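Local coordinates for protein phosphoribosylformylglycinamidine synthase 2 (Thermus thermophilus, PDB 3VIU) that binds adenosine-5'-diphosphate and magnesium in a single chain that carries two copies of the AIR synthase-related N- and C-terminal domain pair, at residues Arg48-Ala53 / Glu496-Leu501; Lys239-Ala244 / Glu306-Val311. All coordinates share one frame; numbering follows the deposited sequence.

Contact 1 (48-53 with 496-501) and contact 2 (239-244 with 306-311) sit in different parts of one chain, their centres about 35 Å apart and their nearest atoms about 21 Å apart, with no contact between them. Along the sequence, contact 2 is nested within the long loop that contact 1 closes. Both relate to the adenosine-5'-diphosphate pocket, contact 1 directly and contact 2 at one remove. In contact 1, L51 touches the nucleotide itself, and the L501 side chain lies about 8 Å from it. In contact 2 the M308 side chain is about 10 Å from the nucleotide, but it rests on D259, which is one of the pocket residues.

Contact 1: Arg48-Ala53 / Glu496-Leu501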
loop_
_atom_site.group_PDB
_atom_site.type_symbol
_atom_site.label_atom_id
_atom_site.label_comp_id
_atom_site.label_asym_id
_atom_site.label_seq_id
_atom_site.Cartn_x
_atom_site.Cartn_y
_atom_site.Cartn_z
ATOM N N ARG A 48 2.876 -13.993 -12.065
ATOM C CA ARG A 48 3.005 -13.293 -13.342
ATOM C C ARG A 48 1.902 -13.614 -14.350
ATOM O O ARG A 48 1.251 -12.707 -14.858
ATOM C CB ARG A 48 4.382 -13.555 -13.964
ATOM C CG ARG A 48 5.390 -12.410 -13.748
ATOM C CD ARG A 48 6.829 -12.923 -13.596
ATOM N NE ARG A 48 7.332 -13.597 -14.792
ATOM C CZ ARG A 48 8.430 -14.348 -14.825
ATOM N NH1 ARG A 48 9.152 -14.531 -13.725
ATOM N NH2 ARG A 48 8.813 -14.917 -15.961
ATOM N N PRO A 49 1.660 -14.904 -14.635
ATOM C CA PRO A 49 0.618 -15.283 -15.596
ATOM C C PRO A 49 -0.745 -14.642 -15.326
ATOM O O PRO A 49 -1.497 -14.361 -16.260
ATOM C CB PRO A 49 0.564 -16.805 -15.463
ATOM C CG PRO A 49 1.943 -17.160 -15.073
ATOM C CD PRO A 49 2.276 -16.106 -14.047
ATOM N N LEU A 50 -1.066 -14.421 -14.053
ATOM C CA LEU A 50 -2.350 -13.834 -13.676
ATOM C C LEU A 50 -2.342 -12.310 -13.691
ATOM O O LEU A 50 -3.359 -11.679 -13.992
ATOM C CB LEU A 50 -2.756 -14.324 -12.281
ATOM C CG LEU A 50 -2.907 -15.838 -12.119
ATOM C CD1 LEU A 50 -2.941 -16.199 -10.650
ATOM C CD2 LEU A 50 -4.165 -16.309 -12.828
ATOM N N LEU A 51 -1.196 -11.718 -13.365
ATOM C CA LEU A 51 -1.071 -10.260 -13.315
ATOM C C LEU A 51 -1.163 -9.579 -14.681
ATOM O O LEU A 51 -1.366 -8.370 -14.764
ATOM C CB LEU A 51 0.240 -9.871 -12.614
ATOM C CG LEU A 51 0.296 -10.236 -11.123
ATOM C CD1 LEU A 51 1.693 -10.024 -10.565
ATOM C CD2 LEU A 51 -0.718 -9.396 -10.369
ATOM N N LYS A 52 -1.020 -10.355 -15.750
ATOM C CA LYS A 52 -1.106 -9.799 -17.094
ATOM C C LYS A 52 -2.507 -9.249 -17.354
ATOM O O LYS A 52 -2.689 -8.373 -18.194
ATOM C CB LYS A 52 -0.772 -10.868 -18.138
ATOM C CG LYS A 52 0.703 -11.259 -18.206
ATOM C CD LYS A 52 0.897 -12.430 -19.158
ATOM C CE LYS A 52 2.355 -12.847 -19.261
ATOM N NZ LYS A 52 3.210 -11.777 -19.842
ATOM N N ALA A 53 -3.486 -9.753 -16.612
ATOM C CA ALA A 53 -4.875 -9.337 -16.766
ATOM C C ALA A 53 -5.221 -7.936 -16.267
ATOM O O ALA A 53 -6.223 -7.365 -16.697
ATOM C CB ALA A 53 -5.791 -10.355 -16.092
ATOM N N GLU A 496 -6.636 -24.318 -3.181
ATOM C CA GLU A 496 -7.369 -23.291 -2.437
ATOM C C GLU A 496 -6.598 -21.970 -2.437
ATOM O O GLU A 496 -7.181 -20.901 -2.603
ATOM C CB GLU A 496 -7.598 -23.714 -0.977
ATOM C CG GLU A 496 -8.019 -25.157 -0.751
ATOM C CD GLU A 496 -6.849 -26.120 -0.796
ATOM O OE1 GLU A 496 -6.345 -26.397 -1.900
ATOM O OE2 GLU A 496 -6.419 -26.593 0.275
ATOM N N GLY A 497 -5.287 -22.059 -2.228
ATOM C CA GLY A 497 -4.448 -20.876 -2.210
ATOM C C GLY A 497 -4.368 -20.201 -3.568
ATOM O O GLY A 497 -4.522 -18.985 -3.680
ATOM N N TYR A 498 -4.125 -20.991 -4.608
ATOM C CA TYR A 498 -4.040 -20.452 -5.961
ATOM C C TYR A 498 -5.382 -19.821 -6.321
ATOM O O TYR A 498 -5.444 -18.793 -7.001
ATOM C CB TYR A 498 -3.713 -21.561 -6.963
ATOM C CG TYR A 498 -3.341 -21.050 -8.334
ATOM C CD1 TYR A 498 -2.074 -20.512 -8.583
ATOM C CD2 TYR A 498 -4.253 -21.101 -9.385
ATOM C CE1 TYR A 498 -1.728 -20.047 -9.851
ATOM C CE2 TYR A 498 -3.918 -20.637 -10.653
ATOM C CZ TYR A 498 -2.658 -20.115 -10.882
ATOM O OH TYR A 498 -2.337 -19.675 -12.148
ATOM N N HIS A 499 -6.461 -20.438 -5.859
ATOM C CA HIS A 499 -7.781 -19.911 -6.139
ATOM C C HIS A 499 -7.925 -18.506 -5.550
ATOM O O HIS A 499 -8.408 -17.590 -6.212
ATOM C CB HIS A 499 -8.845 -20.843 -5.568
ATOM C CG HIS A 499 -10.246 -20.397 -5.839
ATOM N ND1 HIS A 499 -10.997 -19.702 -4.917
ATOM C CD2 HIS A 499 -11.028 -20.537 -6.935
ATOM C CE1 HIS A 499 -12.184 -19.436 -5.430
ATOM N NE2 HIS A 499 -12.229 -19.931 -6.654
ATOM N N GLU A 500 -7.486 -18.334 -4.310
ATOM C CA GLU A 500 -7.573 -17.033 -3.663
ATOM C C GLU A 500 -6.736 -15.994 -4.412
ATOM O O GLU A 500 -7.145 -14.840 -4.555
ATOM C CB GLU A 500 -7.119 -17.149 -2.210
ATOM C CG GLU A 500 -7.943 -18.145 -1.424
ATOM C CD GLU A 500 -7.539 -18.242 0.029
ATOM O OE1 GLU A 500 -6.336 -18.384 0.306
ATOM O OE2 GLU A 500 -8.431 -18.192 0.899
ATOM N N LEU A 501 -5.571 -16.410 -4.899
ATOM C CA LEU A 501 -4.703 -15.509 -5.638
ATOM C C LEU A 501 -5.376 -15.135 -6.947
ATOM O O LEU A 501 -5.377 -13.979 -7.349
ATOM C CB LEU A 501 -3.358 -16.176 -5.931
ATOM C CG LEU A 501 -2.413 -15.421 -6.877
ATOM C CD1 LEU A 501 -1.966 -14.094 -6.254
ATOM C CD2 LEU A 501 -1.208 -16.295 -7.179
#
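The phenol oxygen of Y498 rests against the branched end of L50: L50 CD1 lies 3.8 Å from Y498 OH, with L50 CG and CD2 hardly farther. These are van der Waals contacts, and no hydrogen bond crosses between the two segments. The contact joins the short helix 48-51 to the first turns of helix 495-515, a long helix of the second AIR synthase-related N-terminal domain (PurM_N-like). The two backbones stay well apart, with L50 CA 8.5 Å from L501 CA, so side chains have to span the gap.

The gap is bridged from both sides: L50 meets the end of the Y498 ring and the side of L501. The CB of L50 points at the long helix, and its CD1 methyl also approaches the aromatic ring, with L50 CD1 3.9 Å from Y498 CZ. The same methyl meets L501, whose CD2 is 3.9 Å from L50 CD1, so a single methyl serves as the junction of all three side chains. On the long helix both partners leave the backbone with CG anti to the backbone N (chi1 -169° for Y498, 172° for L501), and this carries their ends nearer to L50 although neither CB points straight at it. Farther along the long helix, I505 extends the apolar patch by touching both L50 and L51. L51, next in the chain to L50, also touches adenosine-5'-diphosphate, and so the same short helix meets both the nucleotide and the long helix.

Each segment is also tied by its neighbours. R48 reaches the carbonyls of A43 and A363 through NH1 and NH2, while E500 forms a salt bridge to R534. Back at the junction, L50 CD1 also lies 3.9 Å from L501 CG.

Contact 2: Lys239-Ala244 / Glu306-Val311; sequences KLLMEA and ERMVLV
The 239-244 part of helix 235-250 comes closest to 306-311 at the strand's entry, where L241 CA and E306 CA are 7.3 Å apart, and E306 takes a left-handed conformation (phi 43°, psi 53°) just before the strand begins. L241 makes every close contact from the helix side. Its CD1 settles on the backbone at the strand's entry, 3.5 Å from E306 O, and lies 4.0 Å from E306 CB. Its other branch goes to the strand proper, with L241 CD2 3.8 Å from M308 CB.

M308, a selenomethionine in the model, sends its CB toward the helix. Bent at chi2 and chi3, the chain ends with M308 CE 4.2 Å from L241 CD1. This is helix-on-sheet packing in an AIR synthase-related C-terminal domain: strand 307-312 lies between strands 196-201 and 254-259 of a mixed sheet, and V309 packs instead on helix 264-275. M308 also touches D259, a residue of the adenosine-5'-diphosphate pocket.

The carboxylate of E306 turns away from the helix segment, with OE1 receiving D234 N and OE2 hydrogen-bonded to Y148 OH. On the helix, K239 NZ forms a salt bridge with E243 OE2 at 2.9 Å, approaching that oxygen almost head-on, and E243 OE1 forms a second with R116.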
loop_
_atom_site.group_PDB
_atom_site.type_symbol
_atom_site.label_atom_id
_atom_site.label_comp_id
_atom_site.label_asym_id
_atom_site.label_seq_id
_atom_site.Cartn_x
_atom_site.Cartn_y
_atom_site.Cartn_z
ATOM N N LYS A 239 18.934 9.687 4.942
ATOM C CA LYS A 239 18.653 11.086 4.617
ATOM C C LYS A 239 19.727 11.612 3.663
ATOM O O LYS A 239 19.424 12.253 2.657
ATOM C CB LYS A 239 18.632 11.923 5.901
ATOM C CG LYS A 239 18.440 13.423 5.694
ATOM C CD LYS A 239 17.050 13.771 5.178
ATOM C CE LYS A 239 16.918 15.277 4.923
ATOM N NZ LYS A 239 15.603 15.678 4.333
ATOM N N LEU A 240 20.984 11.332 3.989
ATOM C CA LEU A 240 22.107 11.764 3.160
ATOM C C LEU A 240 22.020 11.131 1.774
ATOM O O LEU A 240 22.217 11.799 0.755
ATOM C CB LEU A 240 23.429 11.375 3.836
ATOM C CG LEU A 240 24.142 12.441 4.686
ATOM C CD1 LEU A 240 23.140 13.391 5.324
ATOM C CD2 LEU A 240 25.015 11.754 5.742
ATOM N N LEU A 241 21.711 9.840 1.754
ATOM C CA LEU A 241 21.600 9.090 0.509
ATOM C C LEU A 241 20.512 9.676 -0.374
ATOM O O LEU A 241 20.708 9.883 -1.569
ATOM C CB LEU A 241 21.268 7.629 0.802
ATOM C CG LEU A 241 21.993 6.540 0.016
ATOM C CD1 LEU A 241 21.130 5.281 0.046
ATOM C CD2 LEU A 241 22.237 6.971 -1.414
HETATM N N MSE A 242 19.364 9.931 0.236
HETATM C CA MSE A 242 18.214 10.494 -0.451
HETATM C C MSE A 242 18.509 11.857 -1.100
HETATM O O MSE A 242 18.221 12.060 -2.284
HETATM C CB MSE A 242 17.053 10.616 0.539
HETATM C CG MSE A 242 15.777 11.239 -0.022
HETATM SE SE MSE A 242 14.337 11.263 1.306
HETATM C CE MSE A 242 14.709 12.962 2.162
ATOM N N GLU A 243 19.077 12.788 -0.335
ATOM C CA GLU A 243 19.392 14.116 -0.866
ATOM C C GLU A 243 20.330 14.060 -2.067
ATOM O O GLU A 243 20.098 14.715 -3.083
ATOM C CB GLU A 243 20.031 14.997 0.209
ATOM C CG GLU A 243 19.122 15.335 1.372
ATOM C CD GLU A 243 17.801 15.932 0.932
ATOM O OE1 GLU A 243 17.763 16.563 -0.146
ATOM O OE2 GLU A 243 16.805 15.779 1.674
ATOM N N ALA A 244 21.391 13.273 -1.944
ATOM C CA ALA A 244 22.371 13.143 -3.012
ATOM C C ALA A 244 21.750 12.585 -4.281
ATOM O O ALA A 244 21.935 13.139 -5.371
ATOM C CB ALA A 244 23.514 12.248 -2.559
ATOM N N GLU A 306 20.473 0.802 2.859
ATOM C CA GLU A 306 20.933 2.076 2.310
ATOM C C GLU A 306 22.077 2.015 1.304
ATOM O O GLU A 306 23.093 2.699 1.456
ATOM C CB GLU A 306 21.287 3.076 3.426
ATOM C CG GLU A 306 21.550 2.479 4.782
ATOM C CD GLU A 306 20.284 2.202 5.579
ATOM O OE1 GLU A 306 20.397 1.501 6.604
ATOM O OE2 GLU A 306 19.189 2.679 5.202
ATOM N N ARG A 307 21.903 1.195 0.272
ATOM C CA ARG A 307 22.894 1.075 -0.793
ATOM C C ARG A 307 22.201 1.504 -2.083
ATOM O O ARG A 307 21.018 1.220 -2.287
ATOM C CB ARG A 307 23.418 -0.356 -0.905
ATOM C CG ARG A 307 24.436 -0.718 0.161
ATOM C CD ARG A 307 24.986 -2.096 -0.104
ATOM N NE ARG A 307 23.914 -3.085 -0.155
ATOM C CZ ARG A 307 24.062 -4.327 -0.605
ATOM N NH1 ARG A 307 25.243 -4.742 -1.049
ATOM N NH2 ARG A 307 23.023 -5.150 -0.618
HETATM N N MSE A 308 22.942 2.185 -2.950
HETATM C CA MSE A 308 22.369 2.701 -4.184
HETATM C C MSE A 308 23.303 2.562 -5.391
HETATM O O MSE A 308 24.513 2.769 -5.289
HETATM C CB MSE A 308 22.025 4.183 -3.973
HETATM C CG MSE A 308 20.956 4.740 -4.890
HETATM SE SE MSE A 308 19.170 4.193 -4.331
HETATM C CE MSE A 308 18.660 5.770 -3.313
ATOM N N VAL A 309 22.723 2.218 -6.536
ATOM C CA VAL A 309 23.464 2.084 -7.784
ATOM C C VAL A 309 23.124 3.290 -8.673
ATOM O O VAL A 309 21.949 3.626 -8.834
ATOM C CB VAL A 309 23.065 0.786 -8.527
ATOM C CG1 VAL A 309 23.596 0.805 -9.944
ATOM C CG2 VAL A 309 23.617 -0.421 -7.787
ATOM N N LEU A 310 24.138 3.949 -9.231
ATOM C CA LEU A 310 23.891 5.097 -10.105
ATOM C C LEU A 310 24.735 5.055 -11.377
ATOM O O LEU A 310 25.908 4.681 -11.347
ATOM C CB LEU A 310 24.139 6.414 -9.361
ATOM C CG LEU A 310 23.353 6.621 -8.063
ATOM C CD1 LEU A 310 24.117 5.990 -6.921
ATOM C CD2 LEU A 310 23.155 8.093 -7.794
ATOM N N VAL A 311 24.125 5.443 -12.492
ATOM C CA VAL A 311 24.789 5.449 -13.792
ATOM C C VAL A 311 24.874 6.879 -14.286
ATOM O O VAL A 311 23.884 7.443 -14.759
ATOM C CB VAL A 311 23.989 4.629 -14.836
ATOM C CG1 VAL A 311 24.737 4.588 -16.162
ATOM C CG2 VAL A 311 23.735 3.222 -14.314
#